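Local coordinates for thioredoxin-like protein (Klebsiella pneumoniae subsp. pneumoniae MGH 78578, PDB 3TY1) that is of unknown function but may bind carbohydrate, its supersandwich fold placing it among relatives of the galactose mutarotases and aldose 1-epimerases, at residues K44-I50 against E89-F95; V278-D283 against L352-V358; A155-I159 against R182-G186; F261-A267 against T292-L298. All coordinates share one frame; numbering follows the deposited sequence. Where two conformers were deposited one is given.

Contact 1 of 4, residues K44-I50 against E89-F95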
# COMPACT_ATOMS: atom_id res chain seq x y z
N LYS A 44 5.82 -10.62 3.21
CA LYS A 44 5.62 -9.17 3.22
C LYS A 44 6.94 -8.40 3.41
O LYS A 44 6.96 -7.18 3.48
CB LYS A 44 4.61 -8.80 4.29
CG LYS A 44 3.24 -9.29 4.00
CD LYS A 44 2.19 -8.74 4.95
CE LYS A 44 2.39 -9.17 6.39
NZ LYS A 44 1.21 -8.84 7.28
N GLN A 45 8.04 -9.14 3.38
CA GLN A 45 9.38 -8.62 3.57
C GLN A 45 10.05 -8.33 2.22
O GLN A 45 11.18 -7.87 2.17
CB GLN A 45 10.09 -9.65 4.50
CG GLN A 45 11.46 -9.82 4.46
CD GLN A 45 11.92 -10.86 5.40
OE1 GLN A 45 11.86 -10.68 6.63
NE2 GLN A 45 12.53 -11.90 4.86
N GLU A 46 9.32 -8.54 1.11
CA GLU A 46 9.89 -8.34 -0.22
C GLU A 46 10.38 -6.90 -0.42
O GLU A 46 9.62 -5.97 -0.27
CB GLU A 46 8.89 -8.68 -1.32
CG GLU A 46 9.48 -8.49 -2.76
CD GLU A 46 10.81 -9.27 -3.02
OE1 GLU A 46 10.88 -10.46 -2.70
OE2 GLU A 46 11.76 -8.70 -3.57
N GLY A 47 11.67 -6.76 -0.69
CA GLY A 47 12.27 -5.44 -0.93
C GLY A 47 12.75 -4.71 0.31
O GLY A 47 13.40 -3.71 0.18
N SER A 48 12.44 -5.21 1.52
CA SER A 48 12.88 -4.59 2.75
C SER A 48 14.37 -4.70 2.91
O SER A 48 14.94 -5.73 2.59
CB SER A 48 12.24 -5.25 3.97
OG SER A 48 10.85 -4.95 4.03
N LYS A 49 15.01 -3.64 3.41
CA LYS A 49 16.45 -3.71 3.69
C LYS A 49 16.75 -3.79 5.18
O LYS A 49 16.01 -3.22 6.01
CB LYS A 49 17.11 -2.48 3.15
CG LYS A 49 17.07 -2.27 1.65
CD LYS A 49 17.62 -0.89 1.27
CE LYS A 49 16.59 0.25 1.50
NZ LYS A 49 17.15 1.60 1.25
N ILE A 50 17.83 -4.49 5.51
CA ILE A 50 18.44 -4.43 6.83
C ILE A 50 19.88 -3.97 6.66
O ILE A 50 20.50 -4.19 5.59
CB ILE A 50 18.40 -5.77 7.64
CG1 ILE A 50 19.01 -6.93 6.88
CG2 ILE A 50 16.95 -6.05 8.09
CD1 ILE A 50 19.19 -8.18 7.75
N GLU A 89 8.74 -11.25 10.11
CA GLU A 89 9.27 -10.60 8.92
C GLU A 89 9.57 -9.11 9.18
O GLU A 89 8.97 -8.51 10.05
CB GLU A 89 8.20 -10.73 7.82
CG GLU A 89 8.19 -12.24 7.36
CD GLU A 89 7.13 -12.60 6.34
OE1 GLU A 89 6.37 -11.70 5.86
OE2 GLU A 89 7.05 -13.82 6.06
N VAL A 90 10.51 -8.58 8.39
CA VAL A 90 10.82 -7.17 8.32
C VAL A 90 9.85 -6.63 7.25
O VAL A 90 10.17 -6.60 6.04
CB VAL A 90 12.30 -6.95 7.95
CG1 VAL A 90 12.64 -5.41 7.86
CG2 VAL A 90 13.23 -7.72 8.98
N VAL A 91 8.68 -6.19 7.71
CA VAL A 91 7.57 -5.89 6.81
C VAL A 91 7.83 -4.61 6.03
O VAL A 91 8.09 -3.53 6.62
CB VAL A 91 6.23 -5.86 7.54
CG1 VAL A 91 5.06 -5.52 6.59
CG2 VAL A 91 6.01 -7.21 8.31
N ASN A 92 7.78 -4.72 4.70
CA ASN A 92 7.94 -3.55 3.84
C ASN A 92 6.67 -2.72 4.09
O ASN A 92 5.57 -3.23 3.98
CB ASN A 92 7.99 -3.97 2.39
CG ASN A 92 8.29 -2.83 1.43
OD1 ASN A 92 7.73 -1.74 1.53
ND2 ASN A 92 9.10 -3.13 0.40
N PRO A 93 6.82 -1.41 4.42
CA PRO A 93 5.61 -0.59 4.64
C PRO A 93 4.56 -0.58 3.50
O PRO A 93 3.40 -0.29 3.76
CB PRO A 93 6.19 0.80 4.82
CG PRO A 93 7.50 0.56 5.47
CD PRO A 93 8.04 -0.65 4.76
N ALA A 94 4.98 -0.90 2.26
CA ALA A 94 4.03 -1.09 1.13
C ALA A 94 2.93 -2.11 1.39
O ALA A 94 1.86 -2.07 0.77
CB ALA A 94 4.79 -1.45 -0.13
N PHE A 95 3.18 -3.05 2.30
CA PHE A 95 2.22 -4.08 2.67
C PHE A 95 1.51 -3.81 4.00
O PHE A 95 0.86 -4.71 4.53
CB PHE A 95 2.92 -5.45 2.77
CG PHE A 95 3.46 -5.92 1.46
CD1 PHE A 95 2.59 -6.21 0.40
CD2 PHE A 95 4.81 -6.07 1.28
CE1 PHE A 95 3.09 -6.67 -0.83
CE2 PHE A 95 5.31 -6.48 0.04
CZ PHE A 95 4.45 -6.79 -1.00
O HOH W 1 0.70 -6.07 6.97
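Asn-92 N donates to Lys-44 O over 2.9 Å, the one backbone-to-backbone bond between 44-50 and 89-95, and holds a type II turn from Gln-45 to Ser-48 against the loop that follows strand 79-81. Side chains make the rest of the polar grip. Glu-89 OE1 takes Lys-44 N from above its carboxylate plane, while its other oxygen reaches Ser-145 of the second subunit. Gln-45 returns the gesture across the gap: its OE1 receives Val-90 N at 3.1 Å on a lone pair, nearly straight at 171°, and NE2 is taken up by His-41 O and by Ala-10 O of the second subunit. Ser-48 OG donates to Val-90 O over 2.7 Å. Asn-92 has CG anti to its backbone N (chi1 -174°), which sends the amide to the turn; ND2 bonds Glu-46 O in the carbonyl plane, while OD1 closes an Asx turn by accepting Ala-94 N. Apolar contact is lighter, with Ile-50 CG2 crossing Val-90 CG2 at about a right angle. Phe-95 lays CB against CG and CD of Lys-44, and the Phe-95 side chain also packs on Asn-92 of the second subunit. The lysine chain bends about its CG-CD bond (chi3 -64°), and water 1 links Lys-44 NZ to Phe-95 O, 2.8 Å from each.

Contact 2 of 4, residues V278-D283 against L352-V358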
# COMPACT_ATOMS: atom_id res chain seq x y z
N VAL A 278 17.05 -4.85 34.52
CA VAL A 278 18.10 -5.75 34.92
C VAL A 278 17.46 -7.08 35.31
O VAL A 278 16.31 -7.14 35.74
CB VAL A 278 18.94 -5.15 36.05
CG1 VAL A 278 19.50 -3.78 35.64
CG2 VAL A 278 18.12 -5.03 37.36
N ASN A 279 18.20 -8.16 35.10
CA ASN A 279 17.70 -9.48 35.44
C ASN A 279 17.67 -9.68 36.97
O ASN A 279 18.09 -8.81 37.72
CB ASN A 279 18.46 -10.54 34.66
CG ASN A 279 19.88 -10.77 35.14
OD1 ASN A 279 20.43 -10.04 35.98
ND2 ASN A 279 20.49 -11.82 34.60
N LYS A 280 17.15 -10.81 37.42
CA LYS A 280 16.97 -11.07 38.86
C LYS A 280 18.30 -11.16 39.62
O LYS A 280 18.43 -10.62 40.74
CB LYS A 280 16.15 -12.36 39.05
CG LYS A 280 15.72 -12.65 40.50
CD LYS A 280 15.13 -14.04 40.59
CE LYS A 280 14.98 -14.48 42.05
NZ LYS A 280 14.01 -13.61 42.77
N ALA A 281 19.30 -11.82 39.03
CA ALA A 281 20.61 -11.95 39.66
C ALA A 281 21.38 -10.60 39.67
O ALA A 281 22.32 -10.44 40.44
CB ALA A 281 21.45 -13.03 38.94
N GLY A 282 20.97 -9.65 38.83
CA GLY A 282 21.66 -8.36 38.73
C GLY A 282 22.98 -8.45 37.99
O GLY A 282 23.90 -7.69 38.31
N ASP A 283 23.10 -9.36 37.01
CA ASP A 283 24.33 -9.49 36.20
C ASP A 283 24.14 -9.27 34.68
O ASP A 283 25.11 -9.34 33.94
CB ASP A 283 25.08 -10.79 36.50
CG ASP A 283 24.29 -12.04 36.16
OD1 ASP A 283 23.20 -12.00 35.53
OD2 ASP A 283 24.80 -13.11 36.53
N LEU A 352 24.51 -4.11 29.65
CA LEU A 352 25.16 -4.38 30.92
C LEU A 352 25.34 -5.89 30.99
O LEU A 352 24.37 -6.66 30.85
CB LEU A 352 24.28 -3.84 32.06
CG LEU A 352 23.73 -2.38 31.95
CD1 LEU A 352 22.70 -2.12 33.03
CD2 LEU A 352 24.85 -1.33 31.98
N HIS A 353 26.59 -6.34 31.13
CA HIS A 353 26.86 -7.80 31.01
C HIS A 353 27.63 -8.37 32.20
O HIS A 353 28.18 -9.45 32.10
CB HIS A 353 27.56 -8.11 29.68
CG HIS A 353 28.85 -7.37 29.46
ND1 HIS A 353 30.07 -7.87 29.86
CD2 HIS A 353 29.10 -6.18 28.87
CE1 HIS A 353 31.02 -7.00 29.53
NE2 HIS A 353 30.46 -5.96 28.93
N ASP A 354 27.72 -7.63 33.30
CA ASP A 354 28.20 -8.20 34.55
C ASP A 354 27.64 -7.44 35.76
O ASP A 354 27.04 -6.38 35.61
CB ASP A 354 29.74 -8.37 34.58
CG ASP A 354 30.50 -7.05 34.58
OD1 ASP A 354 29.96 -6.02 35.02
OD2 ASP A 354 31.68 -7.07 34.16
N SER A 355 27.84 -8.01 36.95
CA SER A 355 27.32 -7.45 38.21
C SER A 355 27.81 -6.04 38.48
O SER A 355 27.01 -5.19 38.85
CB SER A 355 27.65 -8.35 39.39
OG SER A 355 27.02 -9.61 39.18
N ALA A 356 29.10 -5.80 38.23
CA ALA A 356 29.72 -4.49 38.47
C ALA A 356 29.09 -3.42 37.61
O ALA A 356 28.87 -2.30 38.07
CB ALA A 356 31.27 -4.56 38.25
N GLN A 357 28.78 -3.76 36.35
CA GLN A 357 28.10 -2.81 35.46
C GLN A 357 26.70 -2.48 35.91
O GLN A 357 26.32 -1.30 35.91
CB GLN A 357 28.08 -3.29 34.01
CG GLN A 357 29.43 -3.23 33.36
CD GLN A 357 29.45 -3.84 31.98
OE1 GLN A 357 28.41 -4.20 31.41
NE2 GLN A 357 30.65 -3.94 31.42
N VAL A 358 25.92 -3.49 36.26
CA VAL A 358 24.59 -3.26 36.82
C VAL A 358 24.65 -2.42 38.13
O VAL A 358 23.84 -1.50 38.34
CB VAL A 358 23.85 -4.61 37.06
CG1 VAL A 358 22.56 -4.41 37.85
CG2 VAL A 358 23.60 -5.35 35.69
O HOH W 2 24.78 -9.49 40.75
O HOH W 3 24.68 -6.09 40.48
O HOH W 4 27.32 -12.89 38.26
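Gly-282 and Asp-283, in the loop of the beta-hairpin formed by strands 272-278 and 285-291, rest on the first turn of helix 355-369 by van der Waals and water-mediated contact. Gly-282 O sits 3.3 Å from Val-358 CB, near both methyls, and takes a CA-H...O contact from Ser-355 CA at 3.4 Å, with 165° at the hydrogen. Asp-283 lays CB beside Ser-355 OG. Apolar contact is made by Val-278, whose CG1 meets Val-358 CG1 at 3.8 Å, the two side chains crossing obliquely, with Leu-352 CD1 more loosely beside them.

Waters bridge the polar groups. Water 3 lies between Gly-282 O and Ser-355 O, and water 2 reaches Ala-281 O and Ser-355 OG, both at 2.7 Å.

Direct hydrogen bonds of the two segments stay within each of them. Asn-279 ND2 donates to Asp-283 OD1 with the acceptor in its amide plane, and Asn-279 OD1 takes Asp-283 N on a lone pair, which fixes the turn. On the helix side Asp-354 is the N-cap, OD1 accepting Gln-357 N at 2.9 Å. Gln-357 answers with OE1 to His-353 N, and its CD lies over one face of the His-353 ring, which also stacks with Phe-77. Strand pairing of Leu-352 with Gly-285 joins the pieces just past the turn; between the segments themselves, the chemistry implies two self-stiffened units meeting through methyl groups, a carbonyl and solvent.

Contact 3 of 4, residues A155-I159 against R182-G186. With SO4 (sulfate ion), chain I.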
# COMPACT_ATOMS: atom_id res chain seq x y z
N ALA A 155 41.97 4.72 15.02
CA ALA A 155 41.45 4.18 16.27
C ALA A 155 40.78 5.28 17.08
O ALA A 155 41.33 6.38 17.17
CB ALA A 155 42.54 3.53 17.06
N PRO A 156 39.63 4.99 17.70
CA PRO A 156 38.91 3.73 17.84
C PRO A 156 37.92 3.39 16.73
O PRO A 156 37.10 2.50 16.94
CB PRO A 156 38.20 3.90 19.21
CG PRO A 156 37.82 5.33 19.21
CD PRO A 156 39.01 6.04 18.57
N TYR A 157 38.02 4.01 15.54
CA TYR A 157 37.20 3.56 14.39
C TYR A 157 35.70 3.64 14.62
O TYR A 157 34.95 2.73 14.26
CB TYR A 157 37.62 2.15 13.91
CG TYR A 157 39.08 2.07 13.54
CD1 TYR A 157 39.55 2.65 12.37
CD2 TYR A 157 40.00 1.41 14.36
CE1 TYR A 157 40.90 2.55 12.02
CE2 TYR A 157 41.33 1.31 14.02
CZ TYR A 157 41.79 1.88 12.87
OH TYR A 157 43.13 1.77 12.54
N GLU A 158 35.27 4.76 15.20
CA GLU A 158 33.87 4.99 15.43
C GLU A 158 33.09 4.92 14.10
O GLU A 158 33.48 5.50 13.12
CB GLU A 158 33.65 6.36 16.08
CG GLU A 158 32.22 6.61 16.50
CD GLU A 158 31.96 8.04 17.03
OE1 GLU A 158 32.69 8.96 16.68
OE2 GLU A 158 30.97 8.24 17.74
N ILE A 159 31.96 4.21 14.15
CA ILE A 159 31.06 4.01 13.05
C ILE A 159 29.84 4.89 13.31
O ILE A 159 29.34 4.92 14.42
CB ILE A 159 30.62 2.55 12.97
CG1 ILE A 159 31.85 1.63 12.77
CG2 ILE A 159 29.52 2.34 11.84
CD1 ILE A 159 31.50 0.12 13.03
N ARG A 182 25.66 5.86 16.59
CA ARG A 182 27.11 5.87 16.70
C ARG A 182 27.55 4.69 17.54
O ARG A 182 26.98 4.40 18.60
CB ARG A 182 27.59 7.15 17.35
CG ARG A 182 27.09 8.39 16.70
CD ARG A 182 27.82 9.62 17.29
NE ARG A 182 27.20 10.84 16.78
CZ ARG A 182 27.53 12.07 17.15
NH1 ARG A 182 28.47 12.26 18.08
NH2 ARG A 182 26.89 13.10 16.62
N TYR A 183 28.56 3.97 17.06
CA TYR A 183 29.05 2.79 17.76
C TYR A 183 30.56 2.68 17.62
O TYR A 183 31.06 2.75 16.51
CB TYR A 183 28.36 1.52 17.21
CG TYR A 183 28.91 0.29 17.87
CD1 TYR A 183 28.71 0.08 19.24
CD2 TYR A 183 29.61 -0.66 17.17
CE1 TYR A 183 29.25 -1.03 19.90
CE2 TYR A 183 30.16 -1.78 17.82
CZ TYR A 183 29.98 -1.95 19.19
OH TYR A 183 30.54 -3.07 19.81
N VAL A 184 31.26 2.54 18.75
CA VAL A 184 32.68 2.31 18.76
C VAL A 184 32.89 0.77 18.80
O VAL A 184 32.44 0.08 19.72
CB VAL A 184 33.40 2.97 19.95
CG1 VAL A 184 34.89 2.61 19.95
CG2 VAL A 184 33.21 4.46 19.92
N PRO A 185 33.58 0.23 17.78
CA PRO A 185 33.82 -1.21 17.76
C PRO A 185 34.37 -1.77 19.05
O PRO A 185 35.25 -1.18 19.64
CB PRO A 185 34.83 -1.35 16.62
CG PRO A 185 34.36 -0.39 15.64
CD PRO A 185 33.97 0.84 16.50
N GLY A 186 33.80 -2.87 19.52
CA GLY A 186 34.22 -3.46 20.82
C GLY A 186 33.49 -2.95 22.07
O GLY A 186 33.58 -3.56 23.13
S SO4 I . 30.78 15.26 16.99
O1 SO4 I . 31.15 14.33 18.06
O2 SO4 I . 31.12 16.61 17.42
O3 SO4 I . 31.55 14.96 15.80
O4 SO4 I . 29.34 15.27 16.76
O HOH W 5 37.29 0.38 18.71
O HOH W 6 30.96 10.37 19.16
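The ends of two neighbouring antiparallel strands, 159-169 and 173-183, meet here in the large sheet of the supersandwich, where Ile-159 and Tyr-183 form a hydrogen-bonded pair. Ile-159 N donates to Tyr-183 O and Tyr-183 N returns to Ile-159 O, both at 2.9 Å. Past this pair the chains lose strand form, and prolines take over. Pro-185 CD lies 3.1 Å from Tyr-157 O, and its CG meets Ile-159 CD1 obliquely at 3.9 Å; Phe-33 of strand 33-39 touches both of these side chains. Pro-156, which follows a cis peptide bond, sets CB against Val-184 CG1 at 3.6 Å, and water 5 ties Pro-156 O to Pro-185 O.

Glu-158 stretches out, CG anti to the backbone N (chi1 -173°), crossing the aliphatic part of Arg-182 until Glu-158 OE2 stands 3.5 Å from Arg-182 CD. This is no salt bridge: Glu-158 OE2 is 4.7 Å from Arg-182 NE, and the carboxylate and guanidinium planes stand 79° apart. Each has a firmer partner elsewhere, Arg-160 for Glu-158 OE1 and Glu-180 for Arg-182 NE. Arg-182 NH1 and NH2 approach a sulfate, probably from the crystallisation liquor, through weak bonds, and Arg-160 binds the same ion. The sulfate and the two carboxylates probably offset the charge of the closely spaced arginines, while the join itself depends on backbone bonds and proline packing.

Contact 4 of 4, residues F261-A267 against T292-L298. With SO4 (sulfate ion), chain K.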
# COMPACT_ATOMS: atom_id res chain seq x y z
N PHE A 261 2.70 2.32 32.90
CA PHE A 261 2.84 3.34 33.94
C PHE A 261 3.47 4.58 33.35
O PHE A 261 4.41 4.51 32.51
CB PHE A 261 3.65 2.80 35.12
CG PHE A 261 3.03 1.58 35.75
CD1 PHE A 261 2.03 1.71 36.72
CD2 PHE A 261 3.39 0.31 35.34
CE1 PHE A 261 1.42 0.58 37.27
CE2 PHE A 261 2.78 -0.82 35.89
CZ PHE A 261 1.81 -0.68 36.86
N ASN A 262 2.91 5.71 33.77
CA ASN A 262 3.39 7.01 33.36
C ASN A 262 4.28 7.59 34.42
O ASN A 262 3.83 7.77 35.55
CB ASN A 262 2.22 7.92 33.11
CG ASN A 262 1.36 7.46 31.96
OD1 ASN A 262 1.86 7.00 30.93
ND2 ASN A 262 0.04 7.61 32.12
N ILE A 263 5.51 7.93 34.04
CA ILE A 263 6.55 8.38 34.96
C ILE A 263 7.02 9.80 34.68
O ILE A 263 7.11 10.23 33.53
CB ILE A 263 7.79 7.45 34.87
CG1 ILE A 263 7.45 6.06 35.46
CG2 ILE A 263 9.04 8.11 35.59
CD1 ILE A 263 8.37 4.90 35.04
N GLN A 264 7.26 10.54 35.78
CA GLN A 264 7.93 11.84 35.71
C GLN A 264 9.33 11.60 36.27
O GLN A 264 9.54 11.45 37.49
CB GLN A 264 7.17 12.93 36.46
CG GLN A 264 6.63 14.01 35.51
CD GLN A 264 7.75 14.73 34.74
OE1 GLN A 264 8.89 14.84 35.22
NE2 GLN A 264 7.42 15.22 33.54
N PRO A 265 10.33 11.54 35.38
CA PRO A 265 11.69 11.21 35.85
C PRO A 265 12.42 12.37 36.54
O PRO A 265 12.09 13.51 36.30
CB PRO A 265 12.42 10.86 34.56
CG PRO A 265 11.75 11.69 33.55
CD PRO A 265 10.30 11.66 33.91
N LEU A 266 13.39 12.04 37.40
CA LEU A 266 14.34 13.02 37.98
C LEU A 266 15.59 13.00 37.10
O LEU A 266 15.85 12.01 36.41
CB LEU A 266 14.69 12.64 39.40
CG LEU A 266 13.55 12.77 40.40
CD1 LEU A 266 13.90 11.98 41.65
CD2 LEU A 266 13.26 14.26 40.69
N ALA A 267 16.33 14.09 37.10
CA ALA A 267 17.55 14.22 36.27
C ALA A 267 18.69 14.75 37.11
O ALA A 267 18.45 15.36 38.12
CB ALA A 267 17.29 15.19 35.12
N THR A 292 16.29 15.03 29.80
CA THR A 292 14.91 15.40 30.16
C THR A 292 14.43 16.76 29.60
O THR A 292 13.25 17.07 29.70
CB THR A 292 14.65 15.34 31.68
OG1 THR A 292 15.57 16.20 32.32
CG2 THR A 292 14.83 13.89 32.21
N ARG A 293 15.31 17.55 29.01
CA ARG A 293 14.88 18.74 28.24
C ARG A 293 14.34 18.38 26.87
O ARG A 293 13.54 19.11 26.31
CB ARG A 293 16.04 19.70 28.03
CG ARG A 293 16.57 20.29 29.31
CD ARG A 293 17.89 21.00 29.07
NE ARG A 293 18.91 20.06 28.61
CZ ARG A 293 20.15 20.41 28.28
NH1 ARG A 293 20.56 21.67 28.36
NH2 ARG A 293 21.01 19.49 27.87
N GLN A 294 14.80 17.25 26.32
CA GLN A 294 14.40 16.77 25.02
C GLN A 294 13.24 15.78 25.13
O GLN A 294 12.32 15.82 24.32
CB GLN A 294 15.59 16.04 24.36
CG GLN A 294 16.87 16.90 24.23
CD GLN A 294 18.09 16.11 23.71
OE1 GLN A 294 18.12 14.87 23.75
NE2 GLN A 294 19.08 16.82 23.23
N LEU A 295 13.31 14.90 26.13
CA LEU A 295 12.35 13.83 26.34
C LEU A 295 11.93 13.91 27.83
O LEU A 295 12.45 13.20 28.69
CB LEU A 295 12.97 12.47 25.94
CG LEU A 295 13.37 12.30 24.48
CD1 LEU A 295 14.20 11.00 24.30
CD2 LEU A 295 12.14 12.31 23.49
N PRO A 296 11.01 14.83 28.15
CA PRO A 296 10.69 15.05 29.57
C PRO A 296 9.95 13.99 30.34
O PRO A 296 9.98 14.04 31.58
CB PRO A 296 9.88 16.38 29.56
CG PRO A 296 9.92 16.86 28.18
CD PRO A 296 10.20 15.70 27.30
N VAL A 297 9.29 13.05 29.66
CA VAL A 297 8.48 12.02 30.29
C VAL A 297 8.96 10.64 29.95
O VAL A 297 9.77 10.47 29.04
CB VAL A 297 6.96 12.19 29.98
CG1 VAL A 297 6.48 13.56 30.56
CG2 VAL A 297 6.64 12.02 28.50
N LEU A 298 8.49 9.67 30.73
CA LEU A 298 8.89 8.27 30.57
C LEU A 298 7.69 7.35 30.72
O LEU A 298 6.88 7.51 31.63
CB LEU A 298 9.97 7.93 31.60
CG LEU A 298 10.58 6.53 31.61
CD1 LEU A 298 11.31 6.29 30.32
CD2 LEU A 298 11.57 6.45 32.79
S SO4 K . 19.07 20.65 23.85
O1 SO4 K . 18.23 20.35 25.02
O2 SO4 K . 18.81 22.03 23.40
O3 SO4 K . 20.51 20.52 24.21
O4 SO4 K . 18.77 19.75 22.71
O HOH W 7 10.89 15.79 33.15
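Two backbone bonds join Ile-263 to Leu-298, making them an antiparallel hydrogen-bonded pair where strand 259-265 ends and strand 297-304 starts. Ile-263 N reaches Leu-298 O at 2.8 Å, nearly along the C=O axis; the return bond, Leu-298 N to Ile-263 O, is longer at 3.2 Å and its donor is tilted 31° from the carbonyl plane. Ile-263 O has a second partner in the hydroxyl of Tyr-321. Further along, in one of two conformers deposited for Gln-264, NE2 comes 3.5 Å from Val-297 CG1.

Around these bonds the packing is largely apolar. Ile-263 and Leu-298 lie side by side and point the same way, CB to CB 4.0 Å, with Ile-263 CG2 also against Leu-298 CD2. Pro-265 puts CD 3.3 Å from Pro-296 O, and its CG passes Thr-292 CG2 at 4.0 Å, the two side chains running in opposite directions. The same methyl of Thr-292 touches Ala-267 CB, while Thr-292 OG1 bonds His-271 O. Gln-294 NE2 donates to a sulfate, probably from the crystallisation liquor.

In the wider fold, strand 231-234 pairs with 259-265 on the edge away from 297-304, bringing Ile-232 against Ile-263. Strand 224-229 of the large sheet adds Phe-225, which packs on both Ile-263 and Leu-298.

In the fold
Contact 4 is a buried join, whereas contacts 1, 2 and 3 are only partly buried and lie farther from the centre of the chain. Contacts 3 and 4 are both ends of antiparallel strand pairs with prolines beyond the last bonds, but in different sheets, the large one and the mixed one. Contact 2 belongs to the large sheet too, at its strand ends, and lies about 7 Å from contact 3 between nearest atoms; it is the one that involves a helix. Contact 1 is on the opposite side of the centre from contact 4, and there side chains bond backbone directly and neighbouring subunits take part, unlike the water-bridged docking of contact 2.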